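Local coordinates for NIF3-related protein (Bacillus cereus, PDB 2GX8) that is of unknown function but belongs to the NIF3 family, binding a pair of zinc ions and carrying an additional, probably regulatory, domain, at residues V67-D72 against V382-S387; V152-Y157 against I321-F326; T203-E208 against G218-V223. One frame throughout, in Å; residues are numbered along the deposited sequence.

Interaction 1: residues V67-D72 against V382-S387; sequences VLIALD and VHIHAS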
loop_
_atom_site.group_PDB
_atom_site.type_symbol
_atom_site.label_atom_id
_atom_site.label_comp_id
_atom_site.label_asym_id
_atom_site.label_seq_id
_atom_site.Cartn_x
_atom_site.Cartn_y
_atom_site.Cartn_z
ATOM N N VAL C 67 -28.448 24.676 -23.602
ATOM C CA VAL C 67 -27.620 24.023 -22.562
ATOM C C VAL C 67 -28.276 24.213 -21.186
ATOM O O VAL C 67 -28.888 25.258 -20.939
ATOM C CB VAL C 67 -26.193 24.641 -22.524
ATOM C CG1 VAL C 67 -25.244 23.823 -21.705
ATOM C CG2 VAL C 67 -25.631 24.779 -23.974
ATOM N N LEU C 68 -28.135 23.220 -20.290
ATOM C CA LEU C 68 -28.697 23.317 -18.944
ATOM C C LEU C 68 -27.609 23.302 -17.858
ATOM O O LEU C 68 -26.725 22.418 -17.853
ATOM C CB LEU C 68 -29.675 22.156 -18.682
ATOM C CG LEU C 68 -30.508 22.147 -17.394
ATOM C CD1 LEU C 68 -31.510 23.298 -17.385
ATOM C CD2 LEU C 68 -31.248 20.817 -17.231
ATOM N N ILE C 69 -27.667 24.268 -16.943
ATOM C CA ILE C 69 -26.741 24.268 -15.840
ATOM C C ILE C 69 -27.457 23.595 -14.662
ATOM O O ILE C 69 -28.564 24.004 -14.278
ATOM C CB ILE C 69 -26.294 25.677 -15.434
ATOM C CG1 ILE C 69 -25.937 26.521 -16.670
ATOM C CG2 ILE C 69 -25.096 25.590 -14.531
ATOM C CD1 ILE C 69 -24.805 25.919 -17.478
ATOM N N ALA C 70 -26.818 22.571 -14.095
ATOM C CA ALA C 70 -27.386 21.838 -12.958
ATOM C C ALA C 70 -26.395 21.699 -11.828
ATOM O O ALA C 70 -25.194 21.859 -12.038
ATOM C CB ALA C 70 -27.844 20.431 -13.403
ATOM N N LEU C 71 -26.907 21.396 -10.634
ATOM C CA LEU C 71 -26.061 21.078 -9.499
ATOM C C LEU C 71 -25.965 19.530 -9.460
ATOM O O LEU C 71 -24.879 18.951 -9.606
ATOM C CB LEU C 71 -26.613 21.692 -8.205
ATOM C CG LEU C 71 -25.957 21.255 -6.883
ATOM C CD1 LEU C 71 -24.524 21.693 -6.838
ATOM C CD2 LEU C 71 -26.689 21.784 -5.662
ATOM N N ASP C 72 -27.112 18.867 -9.325
ATOM C CA ASP C 72 -27.210 17.415 -9.305
ATOM C C ASP C 72 -27.933 16.959 -10.558
ATOM O O ASP C 72 -28.950 17.571 -10.923
ATOM C CB ASP C 72 -28.045 17.014 -8.097
ATOM C CG ASP C 72 -27.445 17.510 -6.811
ATOM O OD1 ASP C 72 -26.252 17.199 -6.623
ATOM O OD2 ASP C 72 -28.134 18.192 -5.990
ATOM N N VAL C 382 -26.946 30.154 -28.852
ATOM C CA VAL C 382 -27.227 29.195 -27.778
ATOM C C VAL C 382 -27.943 29.892 -26.633
ATOM O O VAL C 382 -27.569 30.993 -26.234
ATOM C CB VAL C 382 -25.957 28.575 -27.117
ATOM C CG1 VAL C 382 -26.334 27.277 -26.427
ATOM C CG2 VAL C 382 -24.883 28.271 -28.103
ATOM N N HIS C 383 -28.949 29.222 -26.090
ATOM C CA HIS C 383 -29.694 29.708 -24.950
ATOM C C HIS C 383 -29.221 28.858 -23.752
ATOM O O HIS C 383 -29.306 27.638 -23.790
ATOM C CB HIS C 383 -31.188 29.494 -25.210
ATOM C CG HIS C 383 -32.099 30.236 -24.272
ATOM N ND1 HIS C 383 -31.940 30.224 -22.899
ATOM C CD2 HIS C 383 -33.227 30.950 -24.511
ATOM C CE1 HIS C 383 -32.906 30.931 -22.336
ATOM N NE2 HIS C 383 -33.707 31.374 -23.291
ATOM N N ILE C 384 -28.700 29.479 -22.700
ATOM C CA ILE C 384 -28.263 28.717 -21.522
ATOM C C ILE C 384 -29.389 28.763 -20.484
ATOM O O ILE C 384 -30.053 29.793 -20.339
ATOM C CB ILE C 384 -26.940 29.292 -20.910
ATOM C CG1 ILE C 384 -25.888 29.600 -21.994
ATOM C CG2 ILE C 384 -26.400 28.421 -19.789
ATOM C CD1 ILE C 384 -25.452 28.442 -22.846
ATOM N N HIS C 385 -29.623 27.662 -19.769
ATOM C CA HIS C 385 -30.687 27.648 -18.773
ATOM C C HIS C 385 -30.170 27.236 -17.407
ATOM O O HIS C 385 -29.219 26.467 -17.302
ATOM C CB HIS C 385 -31.800 26.691 -19.169
ATOM C CG HIS C 385 -32.294 26.860 -20.570
ATOM N ND1 HIS C 385 -33.389 27.638 -20.892
ATOM C CD2 HIS C 385 -31.860 26.321 -21.736
ATOM C CE1 HIS C 385 -33.603 27.575 -22.193
ATOM N NE2 HIS C 385 -32.685 26.790 -22.730
ATOM N N ALA C 386 -30.805 27.759 -16.364
ATOM C CA ALA C 386 -30.492 27.394 -14.991
ATOM C C ALA C 386 -31.631 26.526 -14.485
ATOM O O ALA C 386 -32.739 27.014 -14.301
ATOM C CB ALA C 386 -30.371 28.613 -14.143
ATOM N N SER C 387 -31.355 25.241 -14.281
ATOM C CA SER C 387 -32.338 24.282 -13.777
ATOM C C SER C 387 -33.136 24.822 -12.607
ATOM O O SER C 387 -32.571 25.360 -11.652
ATOM C CB SER C 387 -31.632 23.027 -13.332
ATOM O OG SER C 387 -32.571 22.058 -12.918
#
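Val67 and Ile69 meet Ile384 on one face of a parallel strand pair, where strand 383-386 is the outermost strand, within this chain, of the five-stranded mixed sheet of a NIF3 fold. Four backbone bonds join the two segments: Val67 N gives to His383 O, His385 N to Val67 O at 2.8 Å, Ile69 N to His385 O at 2.7 Å, and Ser387 N to Ile69 O. On the apolar face, Ile384 straddles its two neighbours. Its CD1 lies 3.8 Å from Val67 CG2, the two side chains running side by side, while its CG2 lies 3.7 Å from Ile69 CG1. Val67 CG2 also touches Val382 CG1 at 3.6 Å, just before the edge strand begins. On the other face Leu68 extends with CG anti to the backbone N (chi1 -173°), which carries CD1 to within 3.8 Å of His385 CB and 3.7 Å of Ser387 N.

Beyond this first shell, helix 362-377 covers the face of Ile69 and Ile384 through Met363, Val367 and Gln372, whereas helix 75-84 packs on Leu68. The inner strand is bonded along its other border to strand 88-91. Ser387 OG is held by Glu80 OE2 of helix 75-84. The His385 ring turns an edge to the neighbouring strand, CD2 lying 3.3 Å from Val67 O, which is near the ring plane.

Interaction 2: residues V152-Y157 against I321-F326; sequences VLAPTY and INQAKF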
loop_
_atom_site.group_PDB
_atom_site.type_symbol
_atom_site.label_atom_id
_atom_site.label_comp_id
_atom_site.label_asym_id
_atom_site.label_seq_id
_atom_site.Cartn_x
_atom_site.Cartn_y
_atom_site.Cartn_z
ATOM N N VAL C 152 -9.228 33.901 -0.025
ATOM C CA VAL C 152 -9.403 32.464 -0.161
ATOM C C VAL C 152 -9.322 31.860 1.251
ATOM O O VAL C 152 -8.519 32.309 2.093
ATOM C CB VAL C 152 -8.328 31.819 -1.110
ATOM C CG1 VAL C 152 -8.337 30.316 -1.003
ATOM C CG2 VAL C 152 -8.555 32.229 -2.574
ATOM N N LEU C 153 -10.170 30.878 1.539
ATOM C CA LEU C 153 -10.152 30.295 2.872
ATOM C C LEU C 153 -9.032 29.251 2.990
ATOM O O LEU C 153 -8.202 29.330 3.901
ATOM C CB LEU C 153 -11.515 29.670 3.222
ATOM C CG LEU C 153 -11.575 28.836 4.505
ATOM C CD1 LEU C 153 -11.448 29.763 5.721
ATOM C CD2 LEU C 153 -12.862 28.066 4.541
ATOM N N ALA C 154 -9.040 28.266 2.087
ATOM C CA ALA C 154 -8.050 27.200 2.099
ATOM C C ALA C 154 -7.417 27.152 0.722
ATOM O O ALA C 154 -8.095 26.706 -0.241
ATOM C CB ALA C 154 -8.701 25.846 2.410
ATOM N N PRO C 155 -6.163 27.619 0.614
ATOM C CA PRO C 155 -5.390 27.655 -0.613
ATOM C C PRO C 155 -5.161 26.230 -1.133
ATOM O O PRO C 155 -4.670 25.351 -0.349
ATOM C CB PRO C 155 -4.059 28.267 -0.152
ATOM C CG PRO C 155 -4.414 29.032 1.088
ATOM C CD PRO C 155 -5.401 28.164 1.753
ATOM N N THR C 156 -5.440 26.067 -2.493
ATOM C CA THR C 156 -5.240 24.737 -3.068
ATOM C C THR C 156 -4.438 24.858 -4.336
ATOM O O THR C 156 -3.840 23.888 -4.804
ATOM C CB THR C 156 -6.571 24.013 -3.420
ATOM O OG1 THR C 156 -7.291 24.752 -4.418
ATOM C CG2 THR C 156 -7.442 23.798 -2.183
ATOM N N TYR C 157 -4.412 26.062 -4.892
ATOM C CA TYR C 157 -3.716 26.282 -6.141
ATOM C C TYR C 157 -3.092 27.680 -6.247
ATOM O O TYR C 157 -3.715 28.675 -5.894
ATOM C CB TYR C 157 -4.684 26.018 -7.310
ATOM C CG TYR C 157 -4.058 26.160 -8.674
ATOM C CD1 TYR C 157 -3.362 25.098 -9.257
ATOM C CD2 TYR C 157 -4.148 27.363 -9.381
ATOM C CE1 TYR C 157 -2.773 25.237 -10.508
ATOM C CE2 TYR C 157 -3.560 27.510 -10.634
ATOM C CZ TYR C 157 -2.883 26.445 -11.189
ATOM O OH TYR C 157 -2.297 26.597 -12.425
ATOM N N ILE C 321 -12.206 23.202 9.227
ATOM C CA ILE C 321 -12.509 23.908 10.450
ATOM C C ILE C 321 -11.252 24.530 11.099
ATOM O O ILE C 321 -11.358 25.577 11.736
ATOM C CB ILE C 321 -13.320 23.034 11.459
ATOM C CG1 ILE C 321 -12.475 21.887 11.988
ATOM C CG2 ILE C 321 -14.598 22.499 10.785
ATOM C CD1 ILE C 321 -13.039 21.216 13.217
ATOM N N ASN C 322 -10.082 23.910 10.937
ATOM C CA ASN C 322 -8.866 24.422 11.548
ATOM C C ASN C 322 -8.382 25.647 10.839
ATOM O O ASN C 322 -7.912 26.593 11.475
ATOM C CB ASN C 322 -7.775 23.356 11.620
ATOM C CG ASN C 322 -8.012 22.387 12.756
ATOM O OD1 ASN C 322 -8.636 21.351 12.567
ATOM N ND2 ASN C 322 -7.607 22.772 13.968
ATOM N N GLN C 323 -8.539 25.626 9.524
ATOM C CA GLN C 323 -8.180 26.745 8.676
ATOM C C GLN C 323 -9.066 27.927 9.006
ATOM O O GLN C 323 -8.585 29.011 9.293
ATOM C CB GLN C 323 -8.290 26.325 7.199
ATOM C CG GLN C 323 -7.676 27.292 6.190
ATOM C CD GLN C 323 -6.137 27.560 6.321
ATOM O OE1 GLN C 323 -5.425 26.983 7.159
ATOM N NE2 GLN C 323 -5.642 28.461 5.480
ATOM N N ALA C 324 -10.369 27.692 9.018
ATOM C CA ALA C 324 -11.370 28.715 9.362
ATOM C C ALA C 324 -11.061 29.431 10.681
ATOM O O ALA C 324 -11.170 30.642 10.750
ATOM C CB ALA C 324 -12.761 28.114 9.381
ATOM N N LYS C 325 -10.645 28.685 11.705
ATOM C CA LYS C 325 -10.280 29.262 12.999
ATOM C C LYS C 325 -8.898 29.936 12.969
ATOM O O LYS C 325 -8.704 31.006 13.547
ATOM C CB LYS C 325 -10.304 28.199 14.093
ATOM C CG LYS C 325 -10.168 28.775 15.509
ATOM C CD LYS C 325 -11.379 29.619 15.838
ATOM C CE LYS C 325 -11.191 30.484 17.078
ATOM N NZ LYS C 325 -12.509 31.168 17.316
ATOM N N PHE C 326 -7.933 29.304 12.305
ATOM C CA PHE C 326 -6.590 29.885 12.198
ATOM C C PHE C 326 -6.675 31.280 11.562
ATOM O O PHE C 326 -6.072 32.212 12.062
ATOM C CB PHE C 326 -5.655 28.955 11.403
ATOM C CG PHE C 326 -4.302 29.557 11.109
ATOM C CD1 PHE C 326 -3.913 29.824 9.786
ATOM C CD2 PHE C 326 -3.425 29.877 12.153
ATOM C CE1 PHE C 326 -2.671 30.373 9.497
ATOM C CE2 PHE C 326 -2.176 30.440 11.885
ATOM C CZ PHE C 326 -1.794 30.692 10.556
#
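Gln323 supplies the polar link between the two segments, passing its amide from the helix to the backbone of the corner at Leu153. NE2 donates to Leu153 O over 3.1 Å with an N-H...O angle of 153°. The bond is well aligned at both ends: the nitrogen lies in the carbonyl plane, and the oxygen lies in the plane of the amide. The side chain leaves the helix with CG anti to the backbone N and then bends at chi2 (61°), which folds the amide back toward the carbonyl and brings CG itself to 3.1 Å from Leu153 O. The same oxygen accepts a second bond from Lys327 NZ, so two side chains grip the carbonyl of this buried residue.

Van der Waals contacts flank the bond. Leu153 CD1 approaches the helix beside the carbonyl, 3.8 Å from Ala324 CA and 4.2 Å from Ala324 CB. Ala154 CB touches Gln323 CG, and Pro155 CD lies 3.7 Å from Gln323 NE2, the proline ring crossing the amide arm at a slant. Behind these residues, Tyr332 and Ala311 pack against both Leu153 and Ala324, joining the contact to strands 331-335 and 306-313.

The corner at Leu153 and Ala154 precedes a classic beta bulge, with Thr156 and Tyr157 set against the single residue Leu267. Here strand 150-168 packs its corner on helix 321-326, which links the parallel neighbours 306-313 and 331-335 in a beta-alpha-beta crossover.

Interaction 3: residues T203-E208 against G218-V223; sequences TFVPQE and GQLERV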
loop_
_atom_site.group_PDB
_atom_site.type_symbol
_atom_site.label_atom_id
_atom_site.label_comp_id
_atom_site.label_asym_id
_atom_site.label_seq_id
_atom_site.Cartn_x
_atom_site.Cartn_y
_atom_site.Cartn_z
ATOM N N THR C 203 25.728 38.242 -30.015
ATOM C CA THR C 203 26.729 37.736 -30.952
ATOM C C THR C 203 26.251 36.387 -31.489
ATOM O O THR C 203 25.427 35.750 -30.877
ATOM C CB THR C 203 28.161 37.596 -30.314
ATOM O OG1 THR C 203 28.117 36.699 -29.201
ATOM C CG2 THR C 203 28.732 38.949 -29.860
ATOM N N PHE C 204 26.722 35.983 -32.657
ATOM C CA PHE C 204 26.362 34.684 -33.196
ATOM C C PHE C 204 27.339 34.307 -34.287
ATOM O O PHE C 204 27.979 35.176 -34.879
ATOM C CB PHE C 204 24.892 34.636 -33.659
ATOM C CG PHE C 204 24.543 35.600 -34.778
ATOM C CD1 PHE C 204 24.556 35.184 -36.110
ATOM C CD2 PHE C 204 24.154 36.907 -34.503
ATOM C CE1 PHE C 204 24.201 36.052 -37.142
ATOM C CE2 PHE C 204 23.825 37.782 -35.519
ATOM C CZ PHE C 204 23.845 37.362 -36.849
ATOM N N VAL C 205 27.505 33.010 -34.513
ATOM C CA VAL C 205 28.354 32.495 -35.592
ATOM C C VAL C 205 27.495 31.504 -36.383
ATOM O O VAL C 205 27.368 30.346 -35.983
ATOM C CB VAL C 205 29.631 31.786 -35.052
ATOM C CG1 VAL C 205 30.378 31.060 -36.142
ATOM C CG2 VAL C 205 30.555 32.759 -34.376
ATOM N N PRO C 206 26.889 31.956 -37.509
ATOM C CA PRO C 206 26.023 31.119 -38.352
ATOM C C PRO C 206 26.754 29.871 -38.790
ATOM O O PRO C 206 27.946 29.937 -39.089
ATOM C CB PRO C 206 25.719 32.018 -39.556
ATOM C CG PRO C 206 26.759 33.070 -39.537
ATOM C CD PRO C 206 27.028 33.304 -38.076
ATOM N N GLN C 207 26.055 28.740 -38.818
ATOM C CA GLN C 207 26.703 27.465 -39.141
ATOM C C GLN C 207 26.291 26.865 -40.477
ATOM O O GLN C 207 25.359 27.355 -41.117
ATOM C CB GLN C 207 26.492 26.456 -37.996
ATOM C CG GLN C 207 27.288 26.766 -36.723
ATOM C CD GLN C 207 28.782 26.515 -36.886
ATOM O OE1 GLN C 207 29.608 27.264 -36.353
ATOM N NE2 GLN C 207 29.135 25.467 -37.640
ATOM N N GLU C 208 27.016 25.818 -40.879
ATOM C CA GLU C 208 26.773 25.068 -42.113
ATOM C C GLU C 208 25.276 24.981 -42.413
ATOM O O GLU C 208 24.524 24.329 -41.672
ATOM C CB GLU C 208 27.336 23.654 -41.979
ATOM C CG GLU C 208 27.248 22.829 -43.259
ATOM C CD GLU C 208 27.333 21.329 -43.003
ATOM O OE1 GLU C 208 26.869 20.872 -41.926
ATOM O OE2 GLU C 208 27.837 20.609 -43.893
ATOM N N GLY C 218 33.225 30.053 -39.820
ATOM C CA GLY C 218 33.247 30.451 -38.411
ATOM C C GLY C 218 33.230 31.964 -38.273
ATOM O O GLY C 218 34.015 32.543 -37.513
ATOM N N GLN C 219 32.313 32.591 -39.007
ATOM C CA GLN C 219 32.183 34.052 -39.081
ATOM C C GLN C 219 31.413 34.706 -37.901
ATOM O O GLN C 219 30.192 34.647 -37.867
ATOM C CB GLN C 219 31.601 34.428 -40.475
ATOM C CG GLN C 219 30.340 33.592 -40.971
ATOM C CD GLN C 219 30.015 33.716 -42.502
ATOM O OE1 GLN C 219 28.887 33.447 -42.928
ATOM N NE2 GLN C 219 31.008 34.107 -43.310
ATOM N N LEU C 220 32.120 35.338 -36.956
ATOM C CA LEU C 220 31.448 35.956 -35.785
ATOM C C LEU C 220 30.724 37.248 -36.109
ATOM O O LEU C 220 31.363 38.241 -36.443
ATOM C CB LEU C 220 32.418 36.233 -34.618
ATOM C CG LEU C 220 31.789 36.914 -33.379
ATOM C CD1 LEU C 220 31.164 35.938 -32.393
ATOM C CD2 LEU C 220 32.831 37.708 -32.657
ATOM N N GLU C 221 29.400 37.239 -35.982
ATOM C CA GLU C 221 28.599 38.418 -36.245
ATOM C C GLU C 221 28.224 39.082 -34.938
ATOM O O GLU C 221 28.323 38.477 -33.882
ATOM C CB GLU C 221 27.337 38.039 -36.995
ATOM C CG GLU C 221 27.518 37.009 -38.106
ATOM C CD GLU C 221 28.353 37.466 -39.280
ATOM O OE1 GLU C 221 28.918 38.585 -39.247
ATOM O OE2 GLU C 221 28.454 36.685 -40.260
ATOM N N ARG C 222 27.766 40.323 -35.013
ATOM C CA ARG C 222 27.400 41.095 -33.821
ATOM C C ARG C 222 26.255 42.046 -34.152
ATOM O O ARG C 222 26.301 42.761 -35.164
ATOM C CB ARG C 222 28.628 41.859 -33.340
ATOM C CG ARG C 222 28.387 43.021 -32.385
ATOM C CD ARG C 222 29.715 43.545 -31.761
ATOM N NE ARG C 222 30.377 42.555 -30.900
ATOM C CZ ARG C 222 31.356 41.733 -31.290
ATOM N NH1 ARG C 222 31.817 41.756 -32.536
ATOM N NH2 ARG C 222 31.879 40.878 -30.424
ATOM N N VAL C 223 25.220 42.057 -33.312
ATOM C CA VAL C 223 24.036 42.867 -33.601
ATOM C C VAL C 223 23.496 43.579 -32.373
ATOM O O VAL C 223 23.361 42.952 -31.333
ATOM C CB VAL C 223 22.937 41.951 -34.201
ATOM C CG1 VAL C 223 21.557 42.550 -34.082
ATOM C CG2 VAL C 223 23.227 41.624 -35.656
#
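Phe204 and Glu221 form a hydrogen-bonded pair of an antiparallel sheet, and their backbones supply both hydrogen bonds between the two segments. Glu221 N donates to Phe204 O at 2.7 Å, nearly straight at the hydrogen and almost in line with the carbonyl. The return bond, Phe204 N to Glu221 O at 3.2 Å, is less well directed: the nitrogen stands 43° out of the carbonyl plane. Glu221 O also receives a CA-H contact from Thr203 CA.

The polar ends of Thr203 and Arg222, a non-hydrogen-bonded pair, are satisfied by the third subunit. Thr203 OG1 is hydrogen-bonded with Thr195 OG1 and His193 O of that subunit, and Arg222 NH2 makes a salt bridge with its Glu174. Between themselves the two side chains share only a van der Waals contact, Thr203 CG2 lying 3.7 Å from Arg222 NH2. On the Thr203 side, Leu220 CD1 meets Val205 CG2 at 3.8 Å, the two side chains crossing nearly at right angles.

On the opposite face, the Phe204 ring is turned over the neighbouring strand by a chi1 of 62°. Glu221 CB lies over its face, 3.7 Å from the ring centroid, in a CH-pi contact, while Val223 CG2 meets the ring edge 3.9 Å from CE2. Pro206 CD packs on Glu221 CG.

Strands 194-206 and 221-233, consecutive in the chain, form an antiparallel beta-hairpin at the far end of the molecule. Thr203, Val205 and Pro206 also pair with an antiparallel strand of the third subunit, so the sheet of the hairpin continues into that subunit.

In the fold
Interactions 1 and 2 are buried contacts on opposite sides of the chain's centre, their own centres about 30 Å apart; interaction 3 is a surface contact whose centre is about 49 Å from that of the chain. Interactions 2 and 3 reach the same extended sheet, in which strands 150-168 and 221-233 are neighbours, although their nearest atoms are about 35 Å apart. Interaction 1 joins chain regions more than 300 residues apart by backbone bonds and aliphatic packing, interaction 2 fastens a helix through one side-chain amide, and interaction 3 pairs strands consecutive in the chain, where the side-chain ends of Thr203 and Arg222 are bound by another subunit. The side chains of Ile69 and Leu153 are each about 12 Å from a zinc ion.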